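Local coordinates for protein Exo-1,5-alpha-L-arabinofuranobiosidase (Gibberella zeae, PDB 2YDT) that probably trims arabinan from the chain ends as a six-bladed beta-propeller glycosidase, cutting alpha-1,5 linkages to release arabinobiose, at residues K70-V75 / K129-E134; T78-G83 / E118-V123; D333-M338 / V358-E363. One frame throughout, in Å; residues are numbered along the deposited sequence. Where two conformers were deposited one is given.

Interaction 1: residues K70-V75 / K129-E134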
ATOM      1  N   LYS A  70      19.207  -5.628  -6.945  1.00 14.05           N
ATOM      2  CA  LYS A  70      19.487  -4.991  -8.199  1.00 15.28           C
ATOM      3  C   LYS A  70      18.275  -4.876  -9.084  1.00 13.50           C
ATOM      4  O   LYS A  70      17.365  -5.688  -9.007  1.00 12.28           O
ATOM      5  CB  LYS A  70      20.553  -5.719  -8.932  1.00 17.61           C
ATOM      6  CG  LYS A  70      20.195  -6.969  -9.500  1.00 18.62           C
ATOM      7  CD  LYS A  70      21.226  -7.244 -10.601  1.00 26.39           C
ATOM      8  CE  LYS A  70      21.445  -8.710 -10.796  1.00 29.69           C
ATOM      9  NZ  LYS A  70      20.212  -9.514 -10.656  1.00 32.01           N
ATOM     10  N   GLU A  71      18.311  -3.891  -9.965  1.00 12.07           N
ATOM     11  CA  GLU A  71      17.192  -3.651 -10.839  1.00 12.00           C
ATOM     12  C   GLU A  71      17.205  -4.699 -11.931  1.00 12.25           C
ATOM     13  O   GLU A  71      18.240  -4.948 -12.569  1.00 11.78           O
ATOM     14  CB  GLU A  71      17.261  -2.248 -11.459  1.00 12.52           C
ATOM     15  CG  GLU A  71      16.086  -2.006 -12.407  1.00 12.32           C
ATOM     16  CD  GLU A  71      16.054  -0.651 -12.983  1.00 16.37           C
ATOM     17  OE1 GLU A  71      16.080  -0.547 -14.231  1.00 18.53           O
ATOM     18  OE2 GLU A  71      15.986   0.312 -12.211  1.00 19.50           O
ATOM     19  N   ILE A  72      16.063  -5.310 -12.159  1.00 10.14           N
ATOM     20  CA  ILE A  72      15.906  -6.316 -13.190  1.00  9.64           C
ATOM     21  C   ILE A  72      15.011  -5.909 -14.357  1.00  9.70           C
ATOM     22  O   ILE A  72      15.115  -6.462 -15.454  1.00 10.91           O
ATOM     23  CB  ILE A  72      15.445  -7.684 -12.593  1.00 10.63           C
ATOM     24  CG1 ILE A  72      14.068  -7.640 -11.933  1.00 10.91           C
ATOM     25  CG2 ILE A  72      16.522  -8.232 -11.647  1.00 10.46           C
ATOM     26  CD1 ILE A  72      13.471  -9.060 -11.660  1.00 10.73           C
ATOM     27  N   SER A  73      14.147  -4.923 -14.140  1.00  9.77           N
ATOM     28  CA  SER A  73      13.226  -4.478 -15.162  1.00  8.96           C
ATOM     29  C   SER A  73      12.572  -3.160 -14.770  1.00  7.80           C
ATOM     30  O   SER A  73      12.797  -2.626 -13.651  1.00  7.51           O
ATOM     31  CB  SER A  73      12.126  -5.523 -15.417  1.00  9.05           C
ATOM     32  OG  SER A  73      11.254  -5.696 -14.280  1.00  9.54           O
ATOM     33  N   LYS A  74      11.753  -2.675 -15.690  1.00  8.30           N
ATOM     34  CA  LYS A  74      10.941  -1.484 -15.518  0.55  8.67           C
ATOM     35  C   LYS A  74       9.533  -1.772 -16.015  1.00  8.80           C
ATOM     36  O   LYS A  74       9.352  -2.335 -17.086  1.00  9.69           O
ATOM     37  CB  LYS A  74      11.508  -0.313 -16.326  0.55  8.86           C
ATOM     38  CG  LYS A  74      12.976   0.040 -16.012  0.55  9.71           C
ATOM     39  CD  LYS A  74      13.425   1.183 -16.905  0.55 11.20           C
ATOM     40  CE  LYS A  74      14.879   1.551 -16.733  0.55 13.36           C
ATOM     41  NZ  LYS A  74      15.325   2.272 -17.957  0.55 14.26           N
ATOM     42  N   VAL A  75       8.529  -1.395 -15.222  1.00  7.42           N
ATOM     43  CA  VAL A  75       7.156  -1.439 -15.661  1.00  6.60           C
ATOM     44  C   VAL A  75       6.870  -0.090 -16.332  1.00  7.13           C
ATOM     45  O   VAL A  75       6.914   0.977 -15.707  1.00  8.07           O
ATOM     46  CB  VAL A  75       6.148  -1.687 -14.520  1.00  6.88           C
ATOM     47  CG1 VAL A  75       4.787  -2.147 -15.144  1.00  6.94           C
ATOM     48  CG2 VAL A  75       6.657  -2.709 -13.549  1.00  6.59           C
ATOM     49  N   LYS A 129       8.382 -13.889 -13.326  1.00 10.45           N
ATOM     50  CA  LYS A 129       8.891 -13.546 -11.986  1.00 10.63           C
ATOM     51  C   LYS A 129       9.591 -12.179 -11.962  1.00 10.71           C
ATOM     52  O   LYS A 129      10.491 -11.933 -11.171  1.00 11.32           O
ATOM     53  CB  LYS A 129       9.780 -14.685 -11.389  1.00 11.85           C
ATOM     54  CG  LYS A 129       9.032 -16.002 -11.286  1.00 14.95           C
ATOM     55  CD  LYS A 129       9.903 -17.080 -10.655  1.00 19.58           C
ATOM     56  CE  LYS A 129       9.047 -18.296 -10.294  1.00 24.14           C
ATOM     57  NZ  LYS A 129       9.912 -19.317  -9.616  1.00 25.33           N
ATOM     58  N   GLY A 130       9.116 -11.273 -12.805  1.00 10.07           N
ATOM     59  CA  GLY A 130       9.513  -9.857 -12.691  1.00  9.96           C
ATOM     60  C   GLY A 130      10.467  -9.325 -13.755  1.00 10.22           C
ATOM     61  O   GLY A 130      10.898  -8.166 -13.656  1.00 10.23           O
ATOM     62  N   TYR A 131      10.825 -10.152 -14.741  1.00 10.00           N
ATOM     63  CA  TYR A 131      11.774  -9.772 -15.772  1.00 10.32           C
ATOM     64  C   TYR A 131      11.141  -9.036 -16.965  1.00  9.93           C
ATOM     65  O   TYR A 131      11.773  -8.136 -17.520  1.00 10.50           O
ATOM     66  CB  TYR A 131      12.602 -11.003 -16.234  1.00  9.98           C
ATOM     67  CG  TYR A 131      13.623 -11.387 -15.202  1.00 12.10           C
ATOM     68  CD1 TYR A 131      14.870 -10.764 -15.172  1.00 12.35           C
ATOM     69  CD2 TYR A 131      13.351 -12.350 -14.259  1.00 12.88           C
ATOM     70  CE1 TYR A 131      15.802 -11.075 -14.214  1.00 13.30           C
ATOM     71  CE2 TYR A 131      14.297 -12.674 -13.268  1.00 15.62           C
ATOM     72  CZ  TYR A 131      15.524 -12.034 -13.275  1.00 14.89           C
ATOM     73  OH  TYR A 131      16.486 -12.322 -12.303  1.00 16.47           O
ATOM     74  N   THR A 132       9.916  -9.419 -17.347  1.00  9.25           N
ATOM     75  CA  THR A 132       9.177  -8.692 -18.369  1.00  8.56           C
ATOM     76  C   THR A 132       7.757  -8.436 -17.887  1.00  9.25           C
ATOM     77  O   THR A 132       7.247  -9.135 -17.007  1.00  9.63           O
ATOM     78  CB  THR A 132       9.135  -9.415 -19.733  1.00  9.96           C
ATOM     79  OG1 THR A 132       8.457 -10.640 -19.566  1.00 10.17           O
ATOM     80  CG2 THR A 132      10.582  -9.707 -20.281  1.00  8.66           C
ATOM     81  N   TRP A 133       7.119  -7.483 -18.551  1.00  9.02           N
ATOM     82  CA  TRP A 133       5.771  -7.032 -18.211  1.00  8.77           C
ATOM     83  C   TRP A 133       4.893  -6.882 -19.418  1.00  8.67           C
ATOM     84  O   TRP A 133       5.367  -6.477 -20.504  1.00  9.41           O
ATOM     85  CB  TRP A 133       5.828  -5.668 -17.473  1.00  8.34           C
ATOM     86  CG  TRP A 133       6.637  -5.774 -16.224  1.00  9.10           C
ATOM     87  CD1 TRP A 133       7.996  -5.536 -16.084  1.00  8.87           C
ATOM     88  CD2 TRP A 133       6.186  -6.244 -14.933  1.00  8.96           C
ATOM     89  NE1 TRP A 133       8.387  -5.844 -14.810  1.00  7.32           N
ATOM     90  CE2 TRP A 133       7.311  -6.278 -14.081  1.00  5.92           C
ATOM     91  CE3 TRP A 133       4.936  -6.609 -14.418  1.00  8.61           C
ATOM     92  CZ2 TRP A 133       7.219  -6.665 -12.739  1.00  6.18           C
ATOM     93  CZ3 TRP A 133       4.852  -7.015 -13.111  1.00  8.23           C
ATOM     94  CH2 TRP A 133       5.988  -7.028 -12.277  1.00  7.47           C
ATOM     95  N   GLU A 134       3.601  -7.171 -19.223  0.50  9.73           N
ATOM     96  CA  GLU A 134       2.542  -6.987 -20.239  0.50 10.32           C
ATOM     97  C   GLU A 134       1.383  -6.209 -19.620  0.50 10.18           C
ATOM     98  O   GLU A 134       0.989  -6.483 -18.484  0.50  9.56           O
ATOM     99  CB  GLU A 134       2.038  -8.343 -20.797  0.50 11.60           C
ATOM    100  CG  GLU A 134       0.931  -9.051 -19.964  0.50 12.66           C
ATOM    101  CD  GLU A 134       0.315 -10.331 -20.580  0.50 12.49           C
ATOM    102  OE1 GLU A 134      -0.889 -10.285 -21.026  0.50 14.65           O
ATOM    103  OE2 GLU A 134       1.013 -11.349 -20.564  0.50  2.94           O
TER
HETATM  104  O   HOH W   1      18.890 -11.337 -12.446  1.00 29.71           O
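The Asp box of one propeller blade, the S-x-D-x-G-x-T-W turn that carries G130, Y131 and W133, leans here on I72, S73 and V75 of the outermost strand of the preceding blade. S73 sits in the middle. With chi1 at 66° its OG lies between its own backbone N and carbonyl carbon, and from there it works in both directions. OG of S73 donates to the carbonyl O of G130 at 2.6 Å, 20° off the plane of that carbonyl, and accepts the indole N-H of W133, whose NE1 is 2.9 Å from the same OG. That second bond is nearly straight, 165° at the hydrogen, and runs in the ring plane, which helps to set the rotation of the indole. One face of the same indole is taken by V75: CG2 stands 3.7 Å from the centroid of the five-membered ring, a CH-pi contact. I72 does the same to Y131, its CD1 lying 3.9 Å from the ring centroid almost on the normal. I72 and S73 form a classic beta bulge opposite I59, and both can therefore turn to the Asp box. The phenol OH of Y131 bonds to K61, and a water connects it to NZ of K70. With the S73 hydroxyl as both donor and acceptor between two CH-pi contacts, the blades meet through polar groups that satisfy each other and two rings, each with one face packed by a methyl.

Interaction 2: residues T78-G83 / E118-V123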
ATOM      1  N   THR A  78       2.670   1.346 -21.742  1.00  8.67           N
ATOM      2  CA  THR A  78       2.688   1.016 -23.183  1.00  9.14           C
ATOM      3  C   THR A  78       1.404   1.445 -23.863  1.00 10.12           C
ATOM      4  O   THR A  78       1.281   1.328 -25.090  1.00 10.33           O
ATOM      5  CB  THR A  78       2.877  -0.460 -23.393  1.00  8.29           C
ATOM      6  OG1 THR A  78       1.751  -1.172 -22.897  1.00  8.54           O
ATOM      7  CG2 THR A  78       4.176  -0.983 -22.712  1.00  9.24           C
ATOM      8  N   GLN A  79       0.441   1.990 -23.113  1.00  9.25           N
ATOM      9  CA  GLN A  79      -0.878   2.274 -23.632  1.00  8.88           C
ATOM     10  C   GLN A  79      -1.189   3.738 -23.888  1.00 10.31           C
ATOM     11  O   GLN A  79      -1.865   4.059 -24.873  1.00 10.91           O
ATOM     12  CB  GLN A  79      -1.915   1.704 -22.654  1.00  9.34           C
ATOM     13  CG  GLN A  79      -1.817   0.195 -22.469  1.00  9.44           C
ATOM     14  CD  GLN A  79      -1.970  -0.542 -23.784  1.00  9.77           C
ATOM     15  OE1 GLN A  79      -3.020  -0.473 -24.442  1.00  9.99           O
ATOM     16  NE2 GLN A  79      -0.883  -1.162 -24.217  1.00 10.10           N
ATOM     17  N   ASN A  80      -0.775   4.624 -22.985  1.00  9.45           N
ATOM     18  CA  ASN A  80      -1.305   5.993 -22.948  1.00  9.54           C
ATOM     19  C   ASN A  80      -0.344   7.096 -23.345  1.00  8.50           C
ATOM     20  O   ASN A  80      -0.751   8.236 -23.492  1.00  9.55           O
ATOM     21  CB  ASN A  80      -1.852   6.324 -21.514  1.00  8.54           C
ATOM     22  CG  ASN A  80      -2.707   5.216 -20.943  1.00  8.69           C
ATOM     23  OD1 ASN A  80      -3.660   4.749 -21.597  1.00  9.62           O
ATOM     24  ND2 ASN A  80      -2.428   4.811 -19.687  1.00  7.75           N
ATOM     25  N   ASN A  81       0.924   6.752 -23.545  1.00  9.46           N
ATOM     26  CA  ASN A  81       1.997   7.712 -23.720  1.00  9.75           C
ATOM     27  C   ASN A  81       2.002   8.772 -22.607  1.00  9.42           C
ATOM     28  O   ASN A  81       2.223   9.960 -22.843  1.00  9.47           O
ATOM     29  CB  ASN A  81       1.960   8.377 -25.117  1.00 10.49           C
ATOM     30  CG  ASN A  81       3.318   8.931 -25.533  1.00 13.08           C
ATOM     31  OD1 ASN A  81       4.366   8.662 -24.935  1.00 11.90           O
ATOM     32  ND2 ASN A  81       3.304   9.702 -26.612  1.00 20.73           N
ATOM     33  N   TRP A  82       1.755   8.317 -21.386  1.00  9.05           N
ATOM     34  CA  TRP A  82       1.732   9.185 -20.225  1.00  8.28           C
ATOM     35  C   TRP A  82       2.865   8.865 -19.230  1.00  7.94           C
ATOM     36  O   TRP A  82       3.495   9.779 -18.683  1.00  8.94           O
ATOM     37  CB  TRP A  82       0.385   9.008 -19.471  1.00  7.49           C
ATOM     38  CG  TRP A  82      -0.824   9.619 -20.095  1.00  9.13           C
ATOM     39  CD1 TRP A  82      -0.872  10.507 -21.129  1.00 10.16           C
ATOM     40  CD2 TRP A  82      -2.147   9.468 -19.626  1.00  9.96           C
ATOM     41  NE1 TRP A  82      -2.176  10.888 -21.368  1.00 12.26           N
ATOM     42  CE2 TRP A  82      -2.989  10.265 -20.457  1.00 10.81           C
ATOM     43  CE3 TRP A  82      -2.736   8.711 -18.606  1.00  9.91           C
ATOM     44  CZ2 TRP A  82      -4.369  10.324 -20.262  1.00 12.14           C
ATOM     45  CZ3 TRP A  82      -4.095   8.793 -18.418  1.00 11.95           C
ATOM     46  CH2 TRP A  82      -4.900   9.586 -19.232  1.00 12.33           C
ATOM     47  N   GLY A  83       3.041   7.589 -18.926  1.00  8.55           N
ATOM     48  CA  GLY A  83       3.927   7.147 -17.829  1.00  8.07           C
ATOM     49  C   GLY A  83       3.151   6.415 -16.739  1.00  7.79           C
ATOM     50  O   GLY A  83       1.942   6.530 -16.632  1.00  7.67           O
ATOM     51  N   GLU A 118      -5.209  13.755 -15.590  1.00  9.11           N
ATOM     52  CA  GLU A 118      -6.046  12.556 -15.460  1.00  8.76           C
ATOM     53  C   GLU A 118      -5.341  11.495 -14.616  1.00  8.80           C
ATOM     54  O   GLU A 118      -4.118  11.578 -14.413  1.00  9.64           O
ATOM     55  CB  GLU A 118      -6.383  11.958 -16.834  1.00 10.14           C
ATOM     56  CG  GLU A 118      -7.088  12.933 -17.770  1.00 11.85           C
ATOM     57  CD  GLU A 118      -7.503  12.294 -19.072  1.00 13.07           C
ATOM     58  OE1 GLU A 118      -8.379  11.419 -19.050  1.00 14.98           O
ATOM     59  OE2 GLU A 118      -6.950  12.683 -20.122  1.00 14.61           O
ATOM     60  N   THR A 119      -6.133  10.551 -14.111  1.00  8.02           N
ATOM     61  CA  THR A 119      -5.651   9.398 -13.345  1.00  7.41           C
ATOM     62  C   THR A 119      -6.237   8.123 -13.916  1.00  7.61           C
ATOM     63  O   THR A 119      -7.391   8.084 -14.292  1.00  8.36           O
ATOM     64  CB  THR A 119      -5.985   9.540 -11.846  1.00  5.95           C
ATOM     65  OG1 THR A 119      -7.340   9.992 -11.714  1.00  6.53           O
ATOM     66  CG2 THR A 119      -5.089  10.574 -11.156  1.00  7.98           C
ATOM     67  N   LEU A 120      -5.420   7.084 -14.016  1.00  7.09           N
ATOM     68  CA  LEU A 120      -5.859   5.837 -14.591  1.00  6.98           C
ATOM     69  C   LEU A 120      -5.160   4.650 -13.920  1.00  6.58           C
ATOM     70  O   LEU A 120      -3.969   4.390 -14.168  1.00  7.56           O
ATOM     71  CB  LEU A 120      -5.626   5.873 -16.106  1.00  7.47           C
ATOM     72  CG  LEU A 120      -6.008   4.667 -16.967  1.00 10.20           C
ATOM     73  CD1 LEU A 120      -7.418   4.133 -16.681  1.00  9.91           C
ATOM     74  CD2 LEU A 120      -5.811   5.041 -18.451  1.00  9.95           C
ATOM     75  N   ILE A 121      -5.918   3.932 -13.084  1.00  5.96           N
ATOM     76  CA  ILE A 121      -5.414   2.757 -12.425  1.00  5.55           C
ATOM     77  C   ILE A 121      -5.364   1.615 -13.458  1.00  6.12           C
ATOM     78  O   ILE A 121      -6.383   1.250 -14.048  1.00  6.55           O
ATOM     79  CB  ILE A 121      -6.234   2.375 -11.149  1.00  6.30           C
ATOM     80  CG1 ILE A 121      -6.035   3.455 -10.066  1.00  7.00           C
ATOM     81  CG2 ILE A 121      -5.802   1.011 -10.657  1.00  7.79           C
ATOM     82  CD1 ILE A 121      -7.001   3.331  -8.851  1.00  8.97           C
ATOM     83  N   GLU A 122      -4.167   1.019 -13.594  1.00  6.04           N
ATOM     84  CA  GLU A 122      -3.826  -0.029 -14.562  1.00  6.11           C
ATOM     85  C   GLU A 122      -3.416  -1.273 -13.840  1.00  7.02           C
ATOM     86  O   GLU A 122      -2.967  -1.216 -12.694  1.00  6.59           O
ATOM     87  CB  GLU A 122      -2.594   0.392 -15.398  1.00  6.49           C
ATOM     88  CG  GLU A 122      -2.662   1.778 -16.055  1.00  6.97           C
ATOM     89  CD  GLU A 122      -3.559   1.783 -17.261  1.00 10.18           C
ATOM     90  OE1 GLU A 122      -4.697   1.297 -17.129  1.00  8.02           O
ATOM     91  OE2 GLU A 122      -3.141   2.287 -18.333  1.00  8.56           O
ATOM     92  N   VAL A 123      -3.555  -2.420 -14.498  1.00  6.11           N
ATOM     93  CA  VAL A 123      -2.874  -3.652 -14.077  1.00  6.81           C
ATOM     94  C   VAL A 123      -1.930  -4.120 -15.180  1.00  7.23           C
ATOM     95  O   VAL A 123      -2.357  -4.267 -16.320  1.00  8.01           O
ATOM     96  CB  VAL A 123      -3.849  -4.801 -13.677  1.00  6.50           C
ATOM     97  CG1 VAL A 123      -3.135  -6.116 -13.358  1.00  7.34           C
ATOM     98  CG2 VAL A 123      -4.695  -4.355 -12.501  1.00  8.22           C
TER
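N80 and E122 reach for each other from opposite directions, their amide and carboxylate planes only 20° apart, yet they do not meet squarely. ND2 of N80 gives a hydrogen to OE2 of E122 at 3.0 Å, arriving on the anti side and 33° out of the carboxylate plane. A bend in the glutamate chain beyond CG swings the carboxylate round to meet it. L120 crosses N80 at a slant, with its CD2 3.6 Å from ND2 of N80. The W82 side chain runs at about a right angle to those of L120 and E118. L120 comes to the indole at its edge, CB of L120 4.0 Å from CZ3 of W82, while the E118 carboxylate is turned 68° from the ring, OE2 of E118 3.5 Å from CZ2 of W82. The aliphatic part of E118 touches too, CB lying 3.7 Å from CH2 of W82. Within the loop, CB of N80 rests over a face of the indole. Residues 78-83 belong to the connection that leaves the outer strand of one propeller blade for the inner strand of the next, and 118-123 open the third strand of that next blade. D77 gathers the loop by accepting from several of its backbone N-H groups. OE1 of the buried E122 is also hydrogen-bonded to ND1 of H138, and ND2 of N80 bonds to S111 as well; having both oxygens engaged probably helps the carboxylate stay ionised inside the protein.

Interaction 3: residues D333-M338 / V358-E363; sequences DPDLLM and VVRLSE. With MN (manganese (II) ion), chain K; SO4 (sulfate ion), chain D.
L337 and V359 form a hydrogen-bonded antiparallel pair in the blade where the propeller closes, the sheet in which strands 336-341 and 354-360 lie side by side and the N-terminal strand 11-17 takes the outer edge. Beside this pair R360, the last strand residue and the N-cap of the short helix 361-364, carries much of the polar part of the contact. Its CB passes 3.7 Å from OD2 of D335. CG lies as close to CD2 of L336, a methyl that then stays over one face of the guanidinium. The chain is extended from CG to NE, which carries the head out to a sulfate, probably from the crystallisation liquor: NE donates to its O2 at 2.8 Å and NH2 to its O1 at 3.1 Å. NH1 turns to the acids, meeting OD2 of D333 at 2.9 Å on the syn side and OD2 of D335 at 3.3 Å on the anti side, in both cases well out of the carboxylate plane. The acceptors lie round the edge of the guanidinium, and D333, D335 and R360 form a salt-bridge network. D333 also makes an Asx turn with the N-H of D335, which shapes the type I turn into the strand. D335 grips the start of the helix with both oxygens, each through its syn lone pair: OD1 takes the N-H of S362, and OD2 accepts from OG of S362 at 2.6 Å. Its own carbonyl takes the N-H of L361. The N-terminal end of the helix and R360 would both tend to stabilise the charge of D335. The sulfate is held further by K9 and T10, and two waters lead from its O2 to a manganese ion bound by OE2 of E363 at 2.0 Å.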
ATOM      1  N   ASP A 333       9.561 -17.798   7.729  1.00 17.32           N
ATOM      2  CA  ASP A 333       9.824 -17.422   9.121  1.00 18.28           C
ATOM      3  C   ASP A 333       8.943 -16.257   9.501  1.00 17.12           C
ATOM      4  O   ASP A 333       9.315 -15.093   9.356  1.00 16.05           O
ATOM      5  CB  ASP A 333      11.301 -17.119   9.382  1.00 18.73           C
ATOM      6  CG  ASP A 333      11.601 -16.949  10.898  1.00 21.29           C
ATOM      7  OD1 ASP A 333      10.643 -16.841  11.718  1.00 21.75           O
ATOM      8  OD2 ASP A 333      12.805 -16.930  11.272  1.00 23.97           O
ATOM      9  N   PRO A 334       7.763 -16.559  10.007  1.00 16.93           N
ATOM     10  CA  PRO A 334       6.774 -15.570  10.408  1.00 17.02           C
ATOM     11  C   PRO A 334       7.253 -14.557  11.465  1.00 15.55           C
ATOM     12  O   PRO A 334       6.613 -13.536  11.650  1.00 15.25           O
ATOM     13  CB  PRO A 334       5.658 -16.430  10.985  1.00 17.98           C
ATOM     14  CG  PRO A 334       5.795 -17.734  10.297  1.00 19.26           C
ATOM     15  CD  PRO A 334       7.240 -17.936  10.135  1.00 17.98           C
ATOM     16  N   ASP A 335       8.351 -14.847  12.171  1.00 14.22           N
ATOM     17  CA  ASP A 335       8.942 -13.891  13.118  1.00 14.10           C
ATOM     18  C   ASP A 335       9.610 -12.712  12.395  1.00 13.22           C
ATOM     19  O   ASP A 335       9.727 -11.652  12.961  1.00 14.32           O
ATOM     20  CB  ASP A 335       9.990 -14.626  13.968  1.00 14.82           C
ATOM     21  CG  ASP A 335      10.430 -13.856  15.189  1.00 14.60           C
ATOM     22  OD1 ASP A 335       9.769 -12.916  15.659  1.00 15.66           O
ATOM     23  OD2 ASP A 335      11.490 -14.241  15.741  1.00 19.85           O
ATOM     24  N   LEU A 336      10.012 -12.904  11.152  1.00 13.22           N
ATOM     25  CA  LEU A 336      10.733 -11.854  10.410  1.00 12.45           C
ATOM     26  C   LEU A 336       9.745 -10.863   9.781  1.00 12.92           C
ATOM     27  O   LEU A 336       8.731 -11.273   9.162  1.00 13.37           O
ATOM     28  CB  LEU A 336      11.602 -12.462   9.314  1.00 13.29           C
ATOM     29  CG  LEU A 336      12.829 -13.273   9.776  1.00 13.31           C
ATOM     30  CD1 LEU A 336      13.546 -13.904   8.528  1.00 18.39           C
ATOM     31  CD2 LEU A 336      13.739 -12.400  10.612  1.00 15.67           C
ATOM     32  N   LEU A 337      10.068  -9.584   9.904  1.00 11.24           N
ATOM     33  CA  LEU A 337       9.238  -8.520   9.359  1.00 10.83           C
ATOM     34  C   LEU A 337      10.131  -7.528   8.606  1.00 10.26           C
ATOM     35  O   LEU A 337      11.041  -6.949   9.193  1.00  9.86           O
ATOM     36  CB  LEU A 337       8.493  -7.804  10.476  1.00 10.11           C
ATOM     37  CG  LEU A 337       7.616  -6.597  10.077  1.00  9.79           C
ATOM     38  CD1 LEU A 337       6.278  -7.056   9.417  1.00 11.24           C
ATOM     39  CD2 LEU A 337       7.325  -5.715  11.284  1.00 11.76           C
ATOM     40  N   MET A 338       9.826  -7.306   7.319  1.00  9.78           N
ATOM     41  CA  MET A 338      10.515  -6.234   6.563  1.00  9.89           C
ATOM     42  C   MET A 338       9.691  -4.963   6.642  1.00  8.89           C
ATOM     43  O   MET A 338       8.444  -5.007   6.536  1.00  8.82           O
ATOM     44  CB  MET A 338      10.715  -6.648   5.094  1.00 10.43           C
ATOM     45  CG  MET A 338      11.195  -5.517   4.210  1.00 13.31           C
ATOM     46  SD  MET A 338      11.523  -6.093   2.492  1.00 18.86           S
ATOM     47  CE  MET A 338      13.123  -6.584   2.787  1.00 13.98           C
ATOM     48  N   VAL A 358      14.977  -5.475   8.195  1.00 10.79           N
ATOM     49  CA  VAL A 358      14.283  -6.694   8.570  1.00 10.58           C
ATOM     50  C   VAL A 358      14.553  -6.883  10.062  1.00 11.07           C
ATOM     51  O   VAL A 358      15.715  -6.897  10.475  1.00 11.50           O
ATOM     52  CB  VAL A 358      14.720  -7.911   7.770  1.00 10.78           C
ATOM     53  CG1 VAL A 358      14.183  -9.215   8.421  1.00 12.48           C
ATOM     54  CG2 VAL A 358      14.265  -7.771   6.321  1.00 12.22           C
ATOM     55  N   VAL A 359      13.487  -6.972  10.825  1.00 11.22           N
ATOM     56  CA  VAL A 359      13.516  -7.149  12.301  1.00 11.79           C
ATOM     57  C   VAL A 359      12.820  -8.453  12.666  1.00 12.50           C
ATOM     58  O   VAL A 359      12.115  -9.050  11.860  1.00 11.86           O
ATOM     59  CB  VAL A 359      12.826  -6.011  13.024  1.00 12.83           C
ATOM     60  CG1 VAL A 359      13.473  -4.674  12.668  1.00 14.71           C
ATOM     61  CG2 VAL A 359      11.292  -5.985  12.737  1.00 11.54           C
ATOM     62  N   ARG A 360      13.067  -8.948  13.886  1.00 12.48           N
ATOM     63  CA  ARG A 360      12.324 -10.044  14.448  1.00 13.62           C
ATOM     64  C   ARG A 360      11.329  -9.526  15.483  1.00 13.78           C
ATOM     65  O   ARG A 360      11.694  -8.801  16.410  1.00 14.45           O
ATOM     66  CB  ARG A 360      13.292 -11.047  15.165  1.00 13.73           C
ATOM     67  CG  ARG A 360      13.949 -11.987  14.262  1.00 16.44           C
ATOM     68  CD  ARG A 360      14.729 -13.102  15.024  1.00 16.93           C
ATOM     69  NE  ARG A 360      15.424 -13.863  14.016  1.00 17.76           N
ATOM     70  CZ  ARG A 360      14.865 -14.802  13.262  1.00 15.86           C
ATOM     71  NH1 ARG A 360      13.622 -15.198  13.479  1.00 16.76           N
ATOM     72  NH2 ARG A 360      15.571 -15.378  12.328  1.00 19.88           N
ATOM     73  N   LEU A 361      10.079  -9.956  15.376  1.00 13.76           N
ATOM     74  CA  LEU A 361       9.037  -9.519  16.265  1.00 14.12           C
ATOM     75  C   LEU A 361       9.348 -10.049  17.677  1.00 15.17           C
ATOM     76  O   LEU A 361       9.080  -9.343  18.649  1.00 15.38           O
ATOM     77  CB  LEU A 361       7.676 -10.018  15.788  1.00 14.23           C
ATOM     78  CG  LEU A 361       7.158  -9.313  14.544  1.00 14.91           C
ATOM     79  CD1 LEU A 361       5.927 -10.073  13.990  1.00 16.13           C
ATOM     80  CD2 LEU A 361       6.868  -7.834  14.861  1.00 17.40           C
ATOM     81  N   SER A 362       9.949 -11.243  17.736  1.00 15.98           N
ATOM     82  CA  SER A 362      10.376 -11.841  19.031  1.00 17.74           C
ATOM     83  C   SER A 362      11.361 -10.937  19.782  1.00 18.34           C
ATOM     84  O   SER A 362      11.457 -10.998  21.020  1.00 19.72           O
ATOM     85  CB  SER A 362      10.970 -13.234  18.823  1.00 17.22           C
ATOM     86  OG  SER A 362      12.133 -13.255  18.037  1.00 17.88           O
ATOM     87  N   GLU A 363      12.069 -10.068  19.062  1.00 17.28           N
ATOM     88  CA  GLU A 363      13.012  -9.123  19.682  1.00 17.38           C
ATOM     89  C   GLU A 363      12.454  -7.722  19.867  1.00 17.36           C
ATOM     90  O   GLU A 363      12.653  -7.080  20.893  1.00 17.96           O
ATOM     91  CB  GLU A 363      14.297  -9.088  18.855  1.00 17.48           C
ATOM     92  CG  GLU A 363      14.843 -10.503  18.646  1.00 20.11           C
ATOM     93  CD  GLU A 363      16.133 -10.584  17.865  1.00 23.73           C
ATOM     94  OE1 GLU A 363      16.307  -9.779  16.925  1.00 23.99           O
ATOM     95  OE2 GLU A 363      16.972 -11.480  18.173  1.00 24.87           O
TER
HETATM   96 MN    MN K1509      18.767 -12.024  17.505  0.50 28.62          MN
HETATM   97  S   SO4 D1502      18.964 -13.273  12.874  0.90 20.95           S
HETATM   98  O1  SO4 D1502      18.302 -14.085  11.873  0.90 22.17           O
HETATM   99  O2  SO4 D1502      18.056 -12.802  13.886  0.90 19.02           O
HETATM  100  O3  SO4 D1502      20.079 -14.076  13.378  0.90 24.15           O
HETATM  101  O4  SO4 D1502      19.648 -12.124  12.282  0.90 20.11           O
HETATM  102  O   HOH W   2      18.199 -10.816  15.571  1.00 23.93           O
HETATM  103  O   HOH W   3      18.593 -13.730  16.356  0.50 19.14           O

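From the N terminus, the chain lays down the outer strand 70-75, continues through 78-83, lays down the first two strands of the next blade and reaches 118-123 at the start of its third, closing interaction 2, and only then 129-134, closing interaction 1. The smaller loop is thus nested in the larger. Interaction 1 joins two neighbouring blades, and interaction 2, its centre about 18 Å away, pins the loop connecting them to the second of the two. Interaction 3 follows in series, after the remaining blades; it spans only 19 intervening residues and ties two adjacent strands and the terminal helix within the closing blade. Its centre is about 36 Å from that of interaction 2, on the opposite side of the chain's centre.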